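Local coordinates for protein REP-associated tyrosine transposase (Escherichia coli, PDB 4ER8) that acts as a transposase and single-stranded DNA endonuclease that binds repeated extragenic palindromes and cleaves and recombines the mosaic elements containing them, at residues Ser75-Ile80 with Pro96-His101; Asn51-Leu56 with Met60-Thr65; Arg36-Lys41 with Lys81-His86. One frame throughout, in Å; residues are numbered along the deposited sequence.

Interaction 1: residues Ser75-Ile80 with Pro96-His101. With nucleotides of chain B.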
# COMPACT_ATOMS: atom_id res chain seq x y z
N SER A 75 8.55 6.56 10.65
CA SER A 75 9.85 5.88 10.51
C SER A 75 9.76 4.74 9.54
O SER A 75 10.56 4.63 8.61
CB SER A 75 10.27 5.36 11.86
OG SER A 75 10.34 6.45 12.75
N ARG A 76 8.75 3.89 9.75
CA ARG A 76 8.64 2.71 8.95
C ARG A 76 8.61 3.06 7.47
O ARG A 76 9.30 2.43 6.70
CB ARG A 76 7.47 1.84 9.41
CG ARG A 76 7.64 1.29 10.85
CD ARG A 76 6.39 0.54 11.30
NE ARG A 76 6.49 -0.20 12.56
CZ ARG A 76 6.36 0.31 13.79
NH1 ARG A 76 6.17 1.61 13.98
NH2 ARG A 76 6.42 -0.49 14.86
N TRP A 77 7.86 4.10 7.08
CA TRP A 77 7.77 4.44 5.68
C TRP A 77 9.06 5.07 5.27
O TRP A 77 9.46 4.98 4.10
CB TRP A 77 6.64 5.43 5.41
CG TRP A 77 5.34 4.78 5.06
CD1 TRP A 77 4.16 4.99 5.66
CD2 TRP A 77 5.11 3.81 4.03
NE1 TRP A 77 3.19 4.21 5.09
CE2 TRP A 77 3.74 3.48 4.08
CE3 TRP A 77 5.92 3.19 3.08
CZ2 TRP A 77 3.15 2.56 3.21
CZ3 TRP A 77 5.33 2.28 2.20
CH2 TRP A 77 3.96 1.97 2.27
N ARG A 78 9.71 5.74 6.20
CA ARG A 78 10.91 6.45 5.79
C ARG A 78 11.98 5.44 5.44
O ARG A 78 12.65 5.56 4.40
CB ARG A 78 11.40 7.41 6.84
CG ARG A 78 12.55 8.21 6.33
CD ARG A 78 13.58 8.45 7.37
NE ARG A 78 13.23 9.45 8.40
CZ ARG A 78 13.24 9.19 9.70
NH1 ARG A 78 13.55 7.96 10.16
NH2 ARG A 78 12.94 10.17 10.55
N GLU A 79 12.09 4.40 6.25
CA GLU A 79 13.06 3.39 5.94
C GLU A 79 12.68 2.66 4.66
O GLU A 79 13.53 2.48 3.77
CB GLU A 79 13.29 2.44 7.12
CG GLU A 79 13.94 3.08 8.40
CD GLU A 79 15.24 3.89 8.14
OE1 GLU A 79 15.97 3.62 7.13
OE2 GLU A 79 15.54 4.79 8.97
N ILE A 80 11.41 2.30 4.48
CA ILE A 80 11.06 1.51 3.29
C ILE A 80 11.45 2.20 2.01
O ILE A 80 12.14 1.62 1.18
CB ILE A 80 9.57 1.09 3.25
CG1 ILE A 80 9.24 0.18 4.43
CG2 ILE A 80 9.24 0.36 1.95
CD1 ILE A 80 7.79 0.04 4.63
N PRO A 96 6.92 12.74 -2.49
CA PRO A 96 7.26 13.00 -1.11
C PRO A 96 6.13 12.60 -0.16
O PRO A 96 4.94 12.62 -0.53
CB PRO A 96 7.44 14.53 -1.09
CG PRO A 96 8.05 14.82 -2.44
CD PRO A 96 7.22 13.91 -3.35
N ARG A 97 6.52 12.27 1.06
CA ARG A 97 5.64 11.72 2.07
C ARG A 97 4.66 10.70 1.46
O ARG A 97 5.07 9.90 0.63
CB ARG A 97 4.99 12.85 2.85
CG ARG A 97 6.00 13.95 3.19
CD ARG A 97 5.35 15.12 3.91
NE ARG A 97 4.79 14.72 5.19
CZ ARG A 97 4.16 15.52 6.04
NH1 ARG A 97 4.03 16.81 5.75
NH2 ARG A 97 3.70 15.05 7.19
N PHE A 98 3.40 10.73 1.90
CA PHE A 98 2.42 9.68 1.59
C PHE A 98 1.06 10.03 2.22
O PHE A 98 0.98 10.82 3.17
CB PHE A 98 2.88 8.33 2.14
CG PHE A 98 3.15 8.35 3.62
CD1 PHE A 98 2.12 8.06 4.53
CD2 PHE A 98 4.43 8.64 4.12
CE1 PHE A 98 2.35 8.09 5.91
CE2 PHE A 98 4.67 8.64 5.51
CZ PHE A 98 3.62 8.40 6.41
N TRP A 99 -0.01 9.41 1.70
CA TRP A 99 -1.34 9.59 2.21
C TRP A 99 -1.60 8.61 3.34
O TRP A 99 -1.28 7.44 3.20
CB TRP A 99 -2.35 9.42 1.08
CG TRP A 99 -3.80 9.35 1.54
CD1 TRP A 99 -4.53 8.23 1.82
CD2 TRP A 99 -4.66 10.46 1.76
NE1 TRP A 99 -5.80 8.57 2.21
CE2 TRP A 99 -5.91 9.94 2.20
CE3 TRP A 99 -4.51 11.85 1.63
CZ2 TRP A 99 -7.00 10.76 2.51
CZ3 TRP A 99 -5.59 12.68 1.97
CH2 TRP A 99 -6.82 12.13 2.39
N GLU A 100 -2.19 9.10 4.44
CA GLU A 100 -2.47 8.29 5.63
C GLU A 100 -3.90 8.47 6.07
O GLU A 100 -4.40 9.61 6.18
CB GLU A 100 -1.61 8.70 6.81
CG GLU A 100 -2.12 8.17 8.23
CD GLU A 100 -3.04 9.16 8.95
OE1 GLU A 100 -4.23 8.84 9.25
OE2 GLU A 100 -2.58 10.29 9.18
N HIS A 101 -4.57 7.36 6.35
CA HIS A 101 -5.89 7.44 6.91
C HIS A 101 -6.13 6.36 7.95
O HIS A 101 -5.94 5.14 7.69
CB HIS A 101 -6.96 7.40 5.81
CG HIS A 101 -8.34 7.09 6.33
ND1 HIS A 101 -9.17 8.06 6.86
CD2 HIS A 101 -9.01 5.92 6.43
CE1 HIS A 101 -10.30 7.50 7.25
NE2 HIS A 101 -10.23 6.20 6.99
P DT B 2 -10.28 17.34 5.74
OP1 DT B 2 -10.62 18.68 5.17
OP2 DT B 2 -10.89 16.14 5.14
O5' DT B 2 -8.70 17.23 5.63
C5' DT B 2 -7.84 18.34 5.69
C4' DT B 2 -6.45 17.76 5.43
O4' DT B 2 -6.41 16.47 6.10
C3' DT B 2 -6.12 17.50 3.96
O3' DT B 2 -4.76 17.66 3.81
C2' DT B 2 -6.37 16.01 3.86
C1' DT B 2 -5.94 15.49 5.22
N1 DT B 2 -6.46 14.12 5.53
C2 DT B 2 -5.57 13.07 5.75
O2 DT B 2 -4.37 13.17 5.75
N3 DT B 2 -6.13 11.84 6.00
C4 DT B 2 -7.47 11.51 6.03
O4 DT B 2 -7.86 10.34 6.24
C5 DT B 2 -8.36 12.62 5.79
C7 DT B 2 -9.87 12.38 5.82
C6 DT B 2 -7.82 13.85 5.55
P DC B 31 5.41 11.80 7.90
OP1 DC B 31 4.45 10.93 8.57
OP2 DC B 31 5.16 12.37 6.59
O5' DC B 31 5.74 12.98 8.92
C5' DC B 31 5.96 12.79 10.34
C4' DC B 31 6.02 14.14 11.05
O4' DC B 31 7.19 14.82 10.50
C3' DC B 31 4.83 15.09 10.79
O3' DC B 31 4.32 15.31 12.04
C2' DC B 31 5.42 16.38 10.28
C1' DC B 31 6.92 16.19 10.41
N1 DC B 31 7.60 16.56 9.18
C2 DC B 31 8.47 17.63 9.18
O2 DC B 31 8.61 18.20 10.27
N3 DC B 31 9.09 17.96 8.01
C4 DC B 31 8.88 17.28 6.86
N4 DC B 31 9.50 17.60 5.68
C5 DC B 31 7.96 16.19 6.86
C6 DC B 31 7.36 15.87 8.01
P DC B 30 8.96 10.28 3.01
OP1 DC B 30 7.84 9.37 2.74
OP2 DC B 30 9.11 11.50 2.18
O5' DC B 30 8.95 10.77 4.55
C5' DC B 30 8.86 9.83 5.58
C4' DC B 30 8.88 10.48 6.96
O4' DC B 30 10.15 11.11 7.14
C3' DC B 30 7.89 11.58 7.22
O3' DC B 30 6.77 10.98 7.79
C2' DC B 30 8.58 12.46 8.24
C1' DC B 30 10.05 12.29 7.91
N1 DC B 30 10.71 13.37 7.09
C2 DC B 30 11.31 14.46 7.69
O2 DC B 30 11.23 14.54 8.91
N3 DC B 30 11.93 15.42 6.93
C4 DC B 30 11.96 15.30 5.60
N4 DC B 30 12.57 16.23 4.89
C5 DC B 30 11.37 14.19 4.94
C6 DC B 30 10.78 13.26 5.73
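Trp77 of the helix meets Phe98, just before strand 99-102, through one atom above all: indole CD1 sits over the centre of the phenyl face, 3.5 Å from Phe98 CZ. The ring centroids are 4.2 Å apart and the planes are inclined at 42°, too steep for a parallel stack and too shallow for an edge-to-face pair. Phe98 takes the less common rotamer with CG between its backbone N and carbonyl carbon (chi1 57°), which lays the ring beneath the indole, while a phosphate oxygen of DC30 of chain B comes up at the phenyl edge. Trp77 also stacks on Trp64.

The flanking residues grip DNA. Arg97 N donates to OP2 of DC30 of chain B at 2.9 Å. The Arg97 side chain is kinked at chi3 (63°), which brings NE to OP2 of DC31 of chain B at 2.8 Å, with NH2 adding a weak second bond to that oxygen; one guanidinium face covers the cytosine near C6. Thymine DT2 of chain B gives N3 to Glu100 O at 2.8 Å, receives His101 ND1 on O4 at 2.7 Å, and has Trp99 over its ring. Such reading of one base is consistent with guide-sequence recognition. The buried aromatic pair between helix 73-87 and the residue leading into strand 99-102 belongs to the RNA-recognition-motif-like core of an HUH nuclease, where helices pack on an antiparallel sheet.

Interaction 2: residues Asn51-Leu56 with Met60-Thr65. With NI (nickel (II) ion), chain C.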
# COMPACT_ATOMS: atom_id res chain seq x y z
N ASN A 51 -1.94 -5.91 6.99
CA ASN A 51 -3.32 -6.30 6.79
C ASN A 51 -3.59 -6.53 5.30
O ASN A 51 -4.16 -7.57 4.93
CB ASN A 51 -4.26 -5.25 7.35
CG ASN A 51 -4.27 -5.22 8.85
OD1 ASN A 51 -4.94 -6.03 9.47
ND2 ASN A 51 -3.56 -4.28 9.45
N ALA A 52 -3.15 -5.59 4.47
CA ALA A 52 -3.21 -5.78 3.04
C ALA A 52 -2.26 -4.87 2.26
O ALA A 52 -1.84 -3.83 2.76
CB ALA A 52 -4.62 -5.62 2.54
N TRP A 53 -1.94 -5.25 1.02
CA TRP A 53 -1.07 -4.43 0.23
C TRP A 53 -1.27 -4.75 -1.26
O TRP A 53 -1.38 -5.92 -1.60
CB TRP A 53 0.36 -4.73 0.68
CG TRP A 53 1.40 -3.70 0.42
CD1 TRP A 53 1.62 -3.01 -0.75
CD2 TRP A 53 2.43 -3.30 1.33
NE1 TRP A 53 2.71 -2.17 -0.59
CE2 TRP A 53 3.23 -2.36 0.67
CE3 TRP A 53 2.76 -3.66 2.65
CZ2 TRP A 53 4.34 -1.75 1.29
CZ3 TRP A 53 3.84 -3.06 3.26
CH2 TRP A 53 4.61 -2.11 2.59
N VAL A 54 -1.37 -3.73 -2.13
CA VAL A 54 -1.11 -3.90 -3.56
C VAL A 54 0.10 -3.10 -3.98
O VAL A 54 0.37 -2.00 -3.47
CB VAL A 54 -2.17 -3.31 -4.48
CG1 VAL A 54 -3.14 -4.32 -4.92
CG2 VAL A 54 -2.79 -2.06 -3.89
N VAL A 55 0.79 -3.61 -4.99
CA VAL A 55 1.78 -2.84 -5.69
C VAL A 55 1.35 -2.66 -7.13
O VAL A 55 1.03 -3.62 -7.83
CB VAL A 55 3.08 -3.57 -5.70
CG1 VAL A 55 4.14 -2.73 -6.44
CG2 VAL A 55 3.49 -3.93 -4.27
N LEU A 56 1.36 -1.44 -7.59
CA LEU A 56 1.06 -1.22 -8.97
C LEU A 56 2.39 -0.88 -9.61
O LEU A 56 3.40 -0.79 -8.88
CB LEU A 56 -0.05 -0.18 -9.14
CG LEU A 56 -1.30 -0.94 -8.65
CD1 LEU A 56 -1.78 -0.47 -7.28
CD2 LEU A 56 -2.43 -0.95 -9.66
N MET A 60 1.44 2.35 -4.78
CA MET A 60 0.95 1.24 -4.01
C MET A 60 0.02 1.78 -2.97
O MET A 60 0.10 2.97 -2.61
CB MET A 60 2.11 0.45 -3.40
CG MET A 60 2.98 1.12 -2.36
SD MET A 60 4.65 0.31 -2.22
CE MET A 60 5.44 1.39 -1.10
N HIS A 61 -0.89 0.93 -2.50
CA HIS A 61 -1.78 1.23 -1.40
C HIS A 61 -1.64 0.12 -0.41
O HIS A 61 -1.48 -1.04 -0.81
CB HIS A 61 -3.20 1.19 -1.88
CG HIS A 61 -3.49 2.12 -3.01
ND1 HIS A 61 -3.70 3.47 -2.83
CD2 HIS A 61 -3.63 1.89 -4.33
CE1 HIS A 61 -3.94 4.04 -4.00
NE2 HIS A 61 -3.92 3.11 -4.93
N CYS A 62 -1.75 0.41 0.88
CA CYS A 62 -1.71 -0.71 1.83
C CYS A 62 -2.34 -0.41 3.20
O CYS A 62 -2.65 0.73 3.51
CB CYS A 62 -0.28 -1.18 1.97
SG CYS A 62 0.70 0.04 2.79
N ILE A 63 -2.56 -1.45 3.99
CA ILE A 63 -3.05 -1.31 5.38
C ILE A 63 -2.14 -1.97 6.42
O ILE A 63 -1.79 -3.16 6.28
CB ILE A 63 -4.43 -1.91 5.53
CG1 ILE A 63 -5.42 -1.23 4.58
CG2 ILE A 63 -4.89 -1.72 6.94
CD1 ILE A 63 -6.75 -2.00 4.36
N TRP A 64 -1.75 -1.22 7.45
CA TRP A 64 -0.88 -1.74 8.53
C TRP A 64 -1.54 -1.65 9.89
O TRP A 64 -2.39 -0.80 10.13
CB TRP A 64 0.42 -0.95 8.73
CG TRP A 64 1.31 -0.82 7.57
CD1 TRP A 64 1.28 -1.55 6.43
CD2 TRP A 64 2.44 0.05 7.47
NE1 TRP A 64 2.29 -1.13 5.59
CE2 TRP A 64 3.03 -0.16 6.22
CE3 TRP A 64 3.00 1.01 8.32
CZ2 TRP A 64 4.15 0.56 5.77
CZ3 TRP A 64 4.13 1.74 7.88
CH2 TRP A 64 4.68 1.51 6.61
N THR A 65 -1.10 -2.50 10.79
CA THR A 65 -1.53 -2.43 12.17
C THR A 65 -0.26 -2.52 12.96
O THR A 65 0.53 -3.45 12.78
CB THR A 65 -2.42 -3.62 12.55
OG1 THR A 65 -3.67 -3.51 11.86
CG2 THR A 65 -2.67 -3.65 14.08
NI NI C . -4.39 3.21 -6.87
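Ile63 O accepts from two successive backbone amides, Asn51 N at 2.8 Å and Ala52 N at 3.3 Å, both weak bonds. Two residues facing one define a classic beta bulge, here in the hairpin of strands 49-55 and 59-65, whose axes run antiparallel at 164°. Past the bulge the pairing is regular: Ile63 N donates back to Ala52 O, and Val54 N lies almost on the line of the His61 carbonyl, 3.0 Å from His61 O. At the end of the hairpin away from its turn, the amide of Asn51 holds Thr65 OG1 in its own plane through ND2, and Thr65 OG1 is also bonded to Thr13, while Asn51 OD1 goes to Tyr109.

One face of the hairpin is built round the indole of Trp53, which turns back over strand 59-65 with CG anti to the backbone N (chi1 -157°). Cys62 lies under the ring: CB makes a CH-pi contact with the five-membered part, and SG stands 4.0 Å from the centroid of the six-membered part, close to its normal. Met60 comes at the edge instead, its SD 3.5 Å from Trp53 NE1, a Met-aromatic contact in which NE1-H gives a weak bond to sulfur. Trp64 reaches the far rim, its NE1 lying 3.4 Å from Trp53 CZ3 with the planes at 43°. Helix 106-122 covers the other face, where Ala52, Val54 and Ile63 point.

His61 is on that second face too. With His59 it flanks Met60, giving the His-hydrophobic-His motif of these nucleases. Thr17 OG1 is hydrogen-bonded to ND1 of the imidazole and should fix its rotation, while NE2 binds nickel at 2.0 Å.

Interaction 3: residues Arg36-Lys41 with Lys81-His86. With nucleotides of chain B.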
# COMPACT_ATOMS: atom_id res chain seq x y z
N ARG A 36 9.86 -5.96 -2.45
CA ARG A 36 9.58 -7.02 -1.51
C ARG A 36 10.70 -7.07 -0.48
O ARG A 36 10.44 -7.03 0.74
CB ARG A 36 9.44 -8.35 -2.22
CG ARG A 36 8.02 -8.89 -2.34
CD ARG A 36 7.92 -10.05 -3.36
NE ARG A 36 8.38 -11.40 -2.94
CZ ARG A 36 8.53 -11.83 -1.69
NH1 ARG A 36 8.27 -11.05 -0.64
NH2 ARG A 36 8.94 -13.08 -1.48
N HIS A 37 11.94 -7.09 -0.96
CA HIS A 37 13.10 -7.20 -0.08
C HIS A 37 13.16 -6.08 0.96
O HIS A 37 13.27 -6.34 2.16
CB HIS A 37 14.39 -7.39 -0.89
CG HIS A 37 14.50 -8.76 -1.53
ND1 HIS A 37 14.57 -8.95 -2.90
CD2 HIS A 37 14.53 -10.01 -0.98
CE1 HIS A 37 14.63 -10.25 -3.16
NE2 HIS A 37 14.61 -10.91 -2.02
N ALA A 38 12.98 -4.85 0.50
CA ALA A 38 12.98 -3.64 1.34
C ALA A 38 11.98 -3.66 2.48
O ALA A 38 12.33 -3.34 3.63
CB ALA A 38 12.75 -2.40 0.49
N ILE A 39 10.74 -4.04 2.18
CA ILE A 39 9.68 -4.10 3.19
C ILE A 39 10.05 -5.12 4.24
O ILE A 39 9.86 -4.89 5.43
CB ILE A 39 8.35 -4.52 2.57
CG1 ILE A 39 7.85 -3.47 1.54
CG2 ILE A 39 7.33 -4.87 3.65
CD1 ILE A 39 6.90 -4.04 0.49
N ILE A 40 10.57 -6.26 3.77
CA ILE A 40 11.10 -7.32 4.64
C ILE A 40 12.15 -6.80 5.64
O ILE A 40 12.02 -7.01 6.86
CB ILE A 40 11.79 -8.42 3.81
CG1 ILE A 40 10.89 -8.96 2.69
CG2 ILE A 40 12.33 -9.50 4.76
CD1 ILE A 40 9.58 -9.52 3.17
N LYS A 41 13.18 -6.12 5.12
CA LYS A 41 14.26 -5.59 5.96
C LYS A 41 13.72 -4.70 7.07
O LYS A 41 14.15 -4.81 8.22
CB LYS A 41 15.31 -4.84 5.12
CG LYS A 41 16.61 -4.44 5.87
CD LYS A 41 17.84 -5.25 5.37
CE LYS A 41 19.17 -4.42 5.30
NZ LYS A 41 19.90 -4.21 6.62
N LYS A 81 11.02 3.44 1.83
CA LYS A 81 11.30 4.19 0.58
C LYS A 81 12.78 4.34 0.50
O LYS A 81 13.32 4.37 -0.59
CB LYS A 81 10.66 5.58 0.58
CG LYS A 81 9.15 5.59 0.56
CD LYS A 81 8.58 6.92 0.98
CE LYS A 81 7.89 7.60 -0.14
NZ LYS A 81 7.42 8.96 0.27
N LYS A 82 13.44 4.42 1.65
CA LYS A 82 14.91 4.57 1.64
C LYS A 82 15.61 3.31 1.11
O LYS A 82 16.33 3.41 0.12
CB LYS A 82 15.45 4.94 3.01
CG LYS A 82 16.92 5.33 3.03
CD LYS A 82 17.26 6.25 4.21
CE LYS A 82 17.26 5.52 5.54
NZ LYS A 82 17.25 6.48 6.72
N GLN A 83 15.38 2.15 1.73
CA GLN A 83 15.97 0.89 1.23
C GLN A 83 15.75 0.76 -0.25
O GLN A 83 16.68 0.55 -0.99
CB GLN A 83 15.39 -0.36 1.88
CG GLN A 83 15.50 -0.44 3.38
CD GLN A 83 16.92 -0.62 3.89
OE1 GLN A 83 17.31 0.07 4.83
NE2 GLN A 83 17.67 -1.57 3.31
N PHE A 84 14.52 0.88 -0.69
CA PHE A 84 14.26 0.67 -2.09
C PHE A 84 14.94 1.71 -2.98
O PHE A 84 15.39 1.38 -4.09
CB PHE A 84 12.76 0.58 -2.36
CG PHE A 84 12.42 0.36 -3.80
CD1 PHE A 84 12.44 -0.92 -4.35
CD2 PHE A 84 12.09 1.44 -4.62
CE1 PHE A 84 12.12 -1.14 -5.70
CE2 PHE A 84 11.79 1.24 -5.96
CZ PHE A 84 11.80 -0.07 -6.50
N THR A 85 15.02 2.96 -2.52
CA THR A 85 15.75 3.98 -3.27
C THR A 85 17.23 3.57 -3.41
O THR A 85 17.81 3.63 -4.51
CB THR A 85 15.57 5.36 -2.64
OG1 THR A 85 14.25 5.82 -2.94
CG2 THR A 85 16.58 6.35 -3.20
N HIS A 86 17.80 3.10 -2.29
CA HIS A 86 19.18 2.60 -2.22
C HIS A 86 19.39 1.45 -3.19
O HIS A 86 20.22 1.54 -4.10
CB HIS A 86 19.49 2.13 -0.79
CG HIS A 86 20.93 1.79 -0.56
ND1 HIS A 86 21.97 2.58 -1.01
CD2 HIS A 86 21.51 0.74 0.09
CE1 HIS A 86 23.13 2.04 -0.65
NE2 HIS A 86 22.87 0.92 0.02
P DT B 29 14.41 8.67 -0.60
OP1 DT B 29 13.88 7.29 -0.78
OP2 DT B 29 14.39 9.65 -1.71
O5' DT B 29 13.84 9.32 0.76
C5' DT B 29 13.53 8.40 1.81
C4' DT B 29 12.70 9.04 2.91
O4' DT B 29 13.57 9.91 3.62
C3' DT B 29 11.54 9.92 2.45
O3' DT B 29 10.30 9.42 3.00
C2' DT B 29 11.91 11.33 2.88
C1' DT B 29 12.88 11.06 4.02
N1 DT B 29 13.92 12.12 4.16
C2 DT B 29 14.29 12.50 5.42
O2 DT B 29 13.80 12.01 6.41
N3 DT B 29 15.24 13.48 5.50
C4 DT B 29 15.83 14.09 4.41
O4 DT B 29 16.66 14.95 4.51
C5 DT B 29 15.41 13.65 3.13
C7 DT B 29 16.02 14.31 1.94
C6 DT B 29 14.48 12.69 3.04
P DC B 27 23.24 13.57 5.15
OP1 DC B 27 24.41 14.26 4.55
OP2 DC B 27 21.92 14.26 5.23
O5' DC B 27 23.06 12.18 4.36
C5' DC B 27 23.86 11.90 3.25
C4' DC B 27 23.38 10.61 2.63
O4' DC B 27 23.24 9.61 3.67
C3' DC B 27 22.03 10.70 1.97
O3' DC B 27 22.10 9.89 0.91
C2' DC B 27 21.06 10.00 2.89
C1' DC B 27 21.95 9.07 3.69
N1 DC B 27 21.48 9.00 5.08
C2 DC B 27 20.57 7.98 5.35
O2 DC B 27 20.24 7.23 4.41
N3 DC B 27 20.08 7.84 6.62
C4 DC B 27 20.46 8.68 7.57
N4 DC B 27 19.90 8.47 8.77
C5 DC B 27 21.40 9.74 7.32
C6 DC B 27 21.88 9.87 6.06
P DG B 14 21.20 0.01 5.31
OP1 DG B 14 20.67 -0.58 4.05
OP2 DG B 14 21.27 -0.78 6.58
O5' DG B 14 22.65 0.59 4.93
C5' DG B 14 22.99 1.34 3.75
C4' DG B 14 24.51 1.63 3.71
O4' DG B 14 24.93 2.58 4.74
C3' DG B 14 25.46 0.44 3.93
O3' DG B 14 26.71 0.72 3.29
C2' DG B 14 25.69 0.40 5.45
C1' DG B 14 25.77 1.91 5.70
N9 DG B 14 25.52 2.29 7.09
C8 DG B 14 24.91 1.57 8.11
N7 DG B 14 24.91 2.22 9.26
C5 DG B 14 25.58 3.43 8.97
C6 DG B 14 25.89 4.55 9.79
O6 DG B 14 25.64 4.67 11.00
N1 DG B 14 26.57 5.58 9.12
C2 DG B 14 26.91 5.50 7.77
N2 DG B 14 27.58 6.55 7.23
N3 DG B 14 26.62 4.45 6.99
C4 DG B 14 25.95 3.47 7.65
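Lys41 and Gln83, side chains from two different helices, touch each other and both reach toward one phosphate, that of DG14 of chain B, yet of the two only Gln83 makes a hydrogen bond to it. The pair belongs to helices 32-45 and 73-87 of the RNA-recognition-motif-like core, whose local axes approach to 8.5 Å and run at 138° to each other. The small alanine side chain is consistent with this approach: Ala38 CB lies 3.6 Å from Gln83 CB, and it also touches Phe84 CB, 4.1 Å from it. The Phe84 side chain also touches Met34 and Leu35 of helix 32-45, extending the apolar part of the interface.

Gln83 bends at chi2 (-69°), which leads its amide away from Ala38 so that NE2 donates to OP1 of DG14 of chain B at 3.2 Å. The Lys41 side chain crosses that of Gln83 at about a right angle, its CE 3.8 Å from Gln83 NE2. Its ammonium NZ remains 3.7 Å from OP2 of DG14 of chain B, close enough for electrostatic attraction to be likely.

On the DNA-facing side of helix 73-87, Lys82 starts with CG anti to the backbone N (chi1 -170°), then turns at chi3, which swings the ammonium to a base rather than a phosphate: NZ donates to N3 of DC27 of chain B at 3.1 Å. The same ammonium is salt-bridged to Glu79. With an alanine here, N3 of DC27 of chain B would probably be left without this donor and Glu79 would lose this salt bridge. One turn on, Thr85 OG1 comes within 2.6 Å of OP1 of DT29 of chain B.

In the fold
Helix 73-87 ties the three contacts together. In interaction 1 its Trp77 lies over the sheet, and it continues into interaction 2: Trp77 CE2 is 3.3 Å from Trp64 CH2, and Trp77 CZ2 is 3.5 Å from Cys62 SG. The nickel bound within interaction 2 is about 12 Å from the Trp77 side chain, on the opposite side of the sheet from that helix. Interactions 1 and 3 are joined by Lys81 NZ, 2.6 Å from Arg97 O in a probable hydrogen bond. Interaction 3 meets the hairpin where Ile39 CD1 lies 3.5 Å from Trp53 CZ2. DNA is gripped directly by interactions 1 and 3, whereas interaction 2 supplies a metal ligand.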